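Local coordinates for protein nucleoporin nup120 (Schizosaccharomyces pombe, PDB 4GQ2) that serves as a structural component of the nuclear pore complex, whose nucleoporins can also dock transiently associated nuclear transport factors, at residues A[430-434]-A[435-439]; A[638-641]-A[642-645]. One frame throughout, in Å; residues are numbered along the deposited sequence.

Contact 1: residues A[430-434]-A[435-439]; sequences HNTSI and ESIQV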
ATOM      1  N   HIS A 430       1.295   3.573  -8.846  1.00 72.55           N
ATOM      2  CA  HIS A 430       1.455   3.482 -10.293  1.00 82.04           C
ATOM      3  C   HIS A 430       2.852   3.170 -10.768  1.00 84.79           C
ATOM      4  O   HIS A 430       3.070   2.968 -11.964  1.00 89.36           O
ATOM      5  CB  HIS A 430       0.928   4.742 -10.965  1.00 82.75           C
ATOM      6  CG  HIS A 430       0.478   4.521 -12.385  1.00 87.87           C
ATOM      7  ND1 HIS A 430       1.143   5.020 -13.443  1.00109.60           N
ATOM      8  CD2 HIS A 430      -0.602   3.806 -12.898  1.00 87.62           C
ATOM      9  CE1 HIS A 430       0.516   4.655 -14.576  1.00120.20           C
ATOM     10  NE2 HIS A 430      -0.552   3.912 -14.241  1.00105.88           N
ATOM     11  N   ASN A 431       3.804   3.117  -9.835  1.00 72.08           N
ATOM     12  CA  ASN A 431       5.215   2.863 -10.155  1.00 67.70           C
ATOM     13  C   ASN A 431       5.918   4.029 -10.868  1.00 61.38           C
ATOM     14  O   ASN A 431       6.962   3.850 -11.497  1.00 52.81           O
ATOM     15  CB  ASN A 431       5.391   1.549 -10.936  1.00 80.90           C
ATOM     16  CG  ASN A 431       4.843   0.344 -10.189  1.00 96.33           C
ATOM     17  OD1 ASN A 431       3.721   0.369  -9.680  1.00 94.62           O
ATOM     18  ND2 ASN A 431       5.634  -0.725 -10.131  1.00 94.51           N
ATOM     19  N   THR A 432       5.339   5.221 -10.760  1.00 53.52           N
ATOM     20  CA  THR A 432       5.989   6.430 -11.222  1.00 48.94           C
ATOM     21  C   THR A 432       6.858   6.943 -10.071  1.00 51.29           C
ATOM     22  O   THR A 432       6.664   6.542  -8.923  1.00 48.07           O
ATOM     23  CB  THR A 432       4.972   7.519 -11.642  1.00 49.66           C
ATOM     24  OG1 THR A 432       4.341   8.062 -10.484  1.00 46.77           O
ATOM     25  CG2 THR A 432       3.908   6.963 -12.579  1.00 51.71           C
ATOM     26  N   SER A 433       7.810   7.822 -10.381  1.00 41.78           N
ATOM     27  CA  SER A 433       8.688   8.398  -9.367  1.00 43.78           C
ATOM     28  C   SER A 433       7.955   9.409  -8.500  1.00 41.10           C
ATOM     29  O   SER A 433       7.012  10.060  -8.945  1.00 41.26           O
ATOM     30  CB  SER A 433       9.879   9.099 -10.019  1.00 49.66           C
ATOM     31  OG  SER A 433       9.460  10.316 -10.627  1.00 52.55           O
ATOM     32  N   ILE A 434       8.434   9.547  -7.268  1.00 39.17           N
ATOM     33  CA  ILE A 434       7.959  10.558  -6.337  1.00 39.58           C
ATOM     34  C   ILE A 434       8.172  11.973  -6.881  1.00 40.06           C
ATOM     35  O   ILE A 434       7.321  12.846  -6.685  1.00 37.97           O
ATOM     36  CB  ILE A 434       8.580  10.348  -4.928  1.00 44.26           C
ATOM     37  CG1 ILE A 434       7.578   9.628  -4.019  1.00 44.91           C
ATOM     38  CG2 ILE A 434       8.968  11.663  -4.260  1.00 45.33           C
ATOM     39  CD1 ILE A 434       7.365   8.165  -4.346  1.00 56.90           C
ATOM     40  N   GLU A 435       9.281  12.188  -7.590  1.00 35.89           N
ATOM     41  CA  GLU A 435       9.592  13.522  -8.108  1.00 39.10           C
ATOM     42  C   GLU A 435       8.539  14.036  -9.079  1.00 36.48           C
ATOM     43  O   GLU A 435       8.140  15.196  -8.993  1.00 39.72           O
ATOM     44  CB  GLU A 435      10.988  13.591  -8.723  1.00 38.32           C
ATOM     45  CG  GLU A 435      12.106  13.621  -7.694  1.00 43.26           C
ATOM     46  CD  GLU A 435      12.474  12.235  -7.191  1.00 45.45           C
ATOM     47  OE1 GLU A 435      12.034  11.235  -7.801  1.00 46.26           O
ATOM     48  OE2 GLU A 435      13.212  12.144  -6.191  1.00 42.62           O
ATOM     49  N   SER A 436       8.073  13.164  -9.973  1.00 38.31           N
ATOM     50  CA  SER A 436       7.039  13.529 -10.941  1.00 37.24           C
ATOM     51  C   SER A 436       5.754  13.999 -10.266  1.00 35.88           C
ATOM     52  O   SER A 436       5.091  14.907 -10.764  1.00 37.29           O
ATOM     53  CB  SER A 436       6.751  12.377 -11.896  1.00 35.44           C
ATOM     54  OG  SER A 436       6.157  11.300 -11.209  1.00 41.06           O
ATOM     55  N   ILE A 437       5.423  13.401  -9.121  1.00 35.10           N
ATOM     56  CA  ILE A 437       4.268  13.843  -8.330  1.00 36.68           C
ATOM     57  C   ILE A 437       4.538  15.219  -7.711  1.00 42.69           C
ATOM     58  O   ILE A 437       3.689  16.119  -7.791  1.00 36.43           O
ATOM     59  CB  ILE A 437       3.845  12.804  -7.259  1.00 36.71           C
ATOM     60  CG1 ILE A 437       3.401  11.488  -7.924  1.00 39.52           C
ATOM     61  CG2 ILE A 437       2.731  13.348  -6.375  1.00 32.76           C
ATOM     62  CD1 ILE A 437       3.067  10.361  -6.960  1.00 34.89           C
ATOM     63  N   GLN A 438       5.728  15.386  -7.130  1.00 37.55           N
ATOM     64  CA  GLN A 438       6.117  16.656  -6.512  1.00 36.54           C
ATOM     65  C   GLN A 438       6.131  17.806  -7.510  1.00 36.83           C
ATOM     66  O   GLN A 438       5.606  18.880  -7.232  1.00 44.13           O
ATOM     67  CB  GLN A 438       7.490  16.549  -5.853  1.00 37.83           C
ATOM     68  CG  GLN A 438       7.545  15.609  -4.671  1.00 43.83           C
ATOM     69  CD  GLN A 438       8.959  15.346  -4.202  1.00 42.33           C
ATOM     70  OE1 GLN A 438       9.926  15.582  -4.928  1.00 52.61           O
ATOM     71  NE2 GLN A 438       9.089  14.858  -2.976  1.00 43.63           N
ATOM     72  N   VAL A 439       6.737  17.578  -8.670  1.00 37.19           N
ATOM     73  CA  VAL A 439       6.783  18.601  -9.716  1.00 39.02           C
ATOM     74  C   VAL A 439       5.394  18.872 -10.283  1.00 36.40           C
ATOM     75  O   VAL A 439       5.024  20.028 -10.470  1.00 46.13           O
ATOM     76  CB  VAL A 439       7.791  18.250 -10.829  1.00 43.65           C
ATOM     77  CG1 VAL A 439       7.668  19.215 -11.999  1.00 41.65           C
ATOM     78  CG2 VAL A 439       9.204  18.283 -10.267  1.00 35.46           C
TER
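Ser436 donates twice to Ser433, its amide to OG and its hydroxyl to the carbonyl oxygen. The first is the capping bond of helix 434-443, with Ser433 as the N-cap residue: Ser436 N lies 3.2 Å from Ser433 OG, and the N-H...O angle of 163° makes it nearly straight. The accompanying bond runs from Ser436 OG to Ser433 O at 2.7 Å, tilted 22° from the carbonyl plane. Both hydroxyls lie between their own backbone N and carbonyl carbon, which sends Ser433 OG forward to the amide and Ser436 OG back to the carbonyl. One residue on, Ile434 O accepts from Gln438 N at 3.0 Å, in the carbonyl plane, as the opening alpha-helical bond; the bond from Ile437 N to the same oxygen is weak. Beside it the Gln438 side chain, extended beyond CG, crosses that of Ile434, bringing NE2 to 3.4 Å from Ile434 CG2. On the loop side, Thr432 OG1 stands 3.8 Å from Ser436 OG.

The cap has a second shell: Asp514 and, weakly, Asn538 also bond Ser433 OG, while Asp13 accepts from Ile434 N; the carboxylates of Asp13 and Asp514 would probably suit the positive end of the helix dipole. Helix 492-515 packs on Thr432 and Ser436, helix 46-55 on Ser433, Glu435 and Ser436, and helix 464-478 on Ile434, Ile437 and Gln438, which sets the start of helix 434-443 among three helices.

Contact 2: residues A[638-641]-A[642-645]; sequences DTLV and SLEN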
ATOM      1  N   ASP A 638     -23.334 -24.350 -23.216  1.00 42.91           N
ATOM      2  CA  ASP A 638     -23.205 -25.293 -24.318  1.00 48.23           C
ATOM      3  C   ASP A 638     -21.766 -25.708 -24.595  1.00 49.97           C
ATOM      4  O   ASP A 638     -21.506 -26.896 -24.806  1.00 48.77           O
ATOM      5  CB  ASP A 638     -23.921 -24.781 -25.572  1.00 57.38           C
ATOM      6  CG  ASP A 638     -25.429 -24.989 -25.503  1.00 60.54           C
ATOM      7  OD1 ASP A 638     -25.873 -25.975 -24.872  1.00 64.51           O
ATOM      8  OD2 ASP A 638     -26.177 -24.167 -26.072  1.00 69.30           O
ATOM      9  N   THR A 639     -20.827 -24.758 -24.542  1.00 48.83           N
ATOM     10  CA  THR A 639     -19.418 -25.115 -24.756  1.00 44.30           C
ATOM     11  C   THR A 639     -18.844 -25.896 -23.583  1.00 41.04           C
ATOM     12  O   THR A 639     -17.914 -26.678 -23.767  1.00 53.70           O
ATOM     13  CB  THR A 639     -18.486 -23.932 -25.174  1.00 41.90           C
ATOM     14  OG1 THR A 639     -17.472 -23.705 -24.189  1.00 44.93           O
ATOM     15  CG2 THR A 639     -19.255 -22.663 -25.454  1.00 36.93           C
ATOM     16  N   LEU A 640     -19.404 -25.707 -22.387  1.00 47.95           N
ATOM     17  CA  LEU A 640     -18.968 -26.489 -21.222  1.00 45.33           C
ATOM     18  C   LEU A 640     -19.461 -27.935 -21.262  1.00 54.53           C
ATOM     19  O   LEU A 640     -18.726 -28.861 -20.899  1.00 57.02           O
ATOM     20  CB  LEU A 640     -19.376 -25.821 -19.913  1.00 52.38           C
ATOM     21  CG  LEU A 640     -18.518 -24.638 -19.449  1.00 52.10           C
ATOM     22  CD1 LEU A 640     -19.230 -23.907 -18.318  1.00 40.96           C
ATOM     23  CD2 LEU A 640     -17.106 -25.069 -19.046  1.00 41.23           C
ATOM     24  N   VAL A 641     -20.697 -28.121 -21.717  1.00 53.51           N
ATOM     25  CA  VAL A 641     -21.284 -29.457 -21.880  1.00 57.57           C
ATOM     26  C   VAL A 641     -20.541 -30.292 -22.933  1.00 60.51           C
ATOM     27  O   VAL A 641     -20.468 -31.518 -22.825  1.00 67.50           O
ATOM     28  CB  VAL A 641     -22.789 -29.356 -22.220  1.00 56.63           C
ATOM     29  CG1 VAL A 641     -23.344 -30.679 -22.729  1.00 50.82           C
ATOM     30  CG2 VAL A 641     -23.566 -28.885 -21.000  1.00 50.21           C
ATOM     31  N   SER A 642     -19.974 -29.623 -23.932  1.00 56.74           N
ATOM     32  CA  SER A 642     -19.297 -30.305 -25.030  1.00 52.34           C
ATOM     33  C   SER A 642     -17.955 -30.898 -24.616  1.00 53.11           C
ATOM     34  O   SER A 642     -17.340 -31.641 -25.376  1.00 49.44           O
ATOM     35  CB  SER A 642     -19.073 -29.340 -26.191  1.00 60.39           C
ATOM     36  OG  SER A 642     -17.802 -28.722 -26.084  1.00 67.77           O
ATOM     37  N   LEU A 643     -17.492 -30.556 -23.421  1.00 56.88           N
ATOM     38  CA  LEU A 643     -16.174 -30.988 -22.977  1.00 55.70           C
ATOM     39  C   LEU A 643     -16.254 -32.303 -22.208  1.00 62.55           C
ATOM     40  O   LEU A 643     -17.163 -32.510 -21.404  1.00 61.07           O
ATOM     41  CB  LEU A 643     -15.492 -29.892 -22.145  1.00 50.49           C
ATOM     42  CG  LEU A 643     -15.255 -28.546 -22.858  1.00 54.47           C
ATOM     43  CD1 LEU A 643     -15.030 -27.416 -21.865  1.00 51.86           C
ATOM     44  CD2 LEU A 643     -14.104 -28.612 -23.851  1.00 50.60           C
ATOM     45  N   GLU A 644     -15.314 -33.202 -22.484  1.00 58.52           N
ATOM     46  CA  GLU A 644     -15.200 -34.448 -21.735  1.00 69.08           C
ATOM     47  C   GLU A 644     -14.521 -34.174 -20.392  1.00 73.72           C
ATOM     48  O   GLU A 644     -13.313 -33.928 -20.328  1.00 75.43           O
ATOM     49  CB  GLU A 644     -14.450 -35.525 -22.539  1.00 79.02           C
ATOM     50  CG  GLU A 644     -13.458 -35.001 -23.576  1.00 85.57           C
ATOM     51  CD  GLU A 644     -14.057 -34.891 -24.975  1.00 93.08           C
ATOM     52  OE1 GLU A 644     -14.204 -35.943 -25.640  1.00 78.38           O
ATOM     53  OE2 GLU A 644     -14.370 -33.757 -25.417  1.00 71.61           O
ATOM     54  N   ASN A 645     -15.322 -34.196 -19.331  1.00 63.47           N
ATOM     55  CA  ASN A 645     -14.867 -33.907 -17.965  1.00 70.11           C
ATOM     56  C   ASN A 645     -14.198 -32.528 -17.766  1.00 68.46           C
ATOM     57  O   ASN A 645     -12.999 -32.446 -17.481  1.00 61.82           O
ATOM     58  CB  ASN A 645     -13.976 -35.042 -17.433  1.00 79.71           C
ATOM     59  CG  ASN A 645     -14.149 -35.272 -15.939  1.00 83.85           C
ATOM     60  OD1 ASN A 645     -14.635 -34.400 -15.207  1.00 67.29           O
ATOM     61  ND2 ASN A 645     -13.754 -36.455 -15.479  1.00 73.00           N
TER
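Ser642 OG bonds back to Thr639 O, 3.1 Å away and above the carbonyl plane, one of three hydrogen bonds that mark where helix 630-641 stops. The alpha-helical pattern persists for one more residue, since Ser642 N reaches Asp638 O at 3.2 Å with an N-H...O angle of 137°. Leu643 N instead bonds Leu640 O at 3.3 Å, three residues back, and does so from well above the carbonyl plane, 64° out of it. The amide that would have continued the helical series toward Thr639 O is thereby diverted, and the Ser642 hydroxyl takes its place.

Leu643 sets its branched end against the oxygen of that carbonyl, nearly end-on, with CG 3.4 Å from Thr639 O. Its chi1 of -60° sets CG anti to the carbonyl carbon, and CD1 comes to 4.2 Å from Leu640 CD2. Leu643 also packs on Gln576 and Ile577 of helix 571-585. With an alanine here the branched end is gone, and Leu640 CD2 and Ile577 are likely to lose one apolar neighbour.

Chemically, this helix end in the Nup120 helical domain pairs exposed Ser642, whose hydroxyl satisfies a terminal carbonyl, with buried Leu643, which packs between Thr639 and Leu640 of its own helix and helix 571-585.

Contact 1 and contact 2 are in series along the chain: 430-439 closes long before 638-645 opens. Their centres are 49 Å apart and their nearest atoms about 34 Å, so neither touches the other, and they share no helix or sheet. Contact 1 begins helix 434-443, in the Nup120/160 beta-propeller region, its centre about 16 Å from the centre of the chain; contact 2 ends helix 630-641, in the helical domain, its centre about 41 Å from the centre of the chain. One lies at a helix start, the other at a helix end, in different parts of a scaffold protein that joins a propeller to a largely helical remainder.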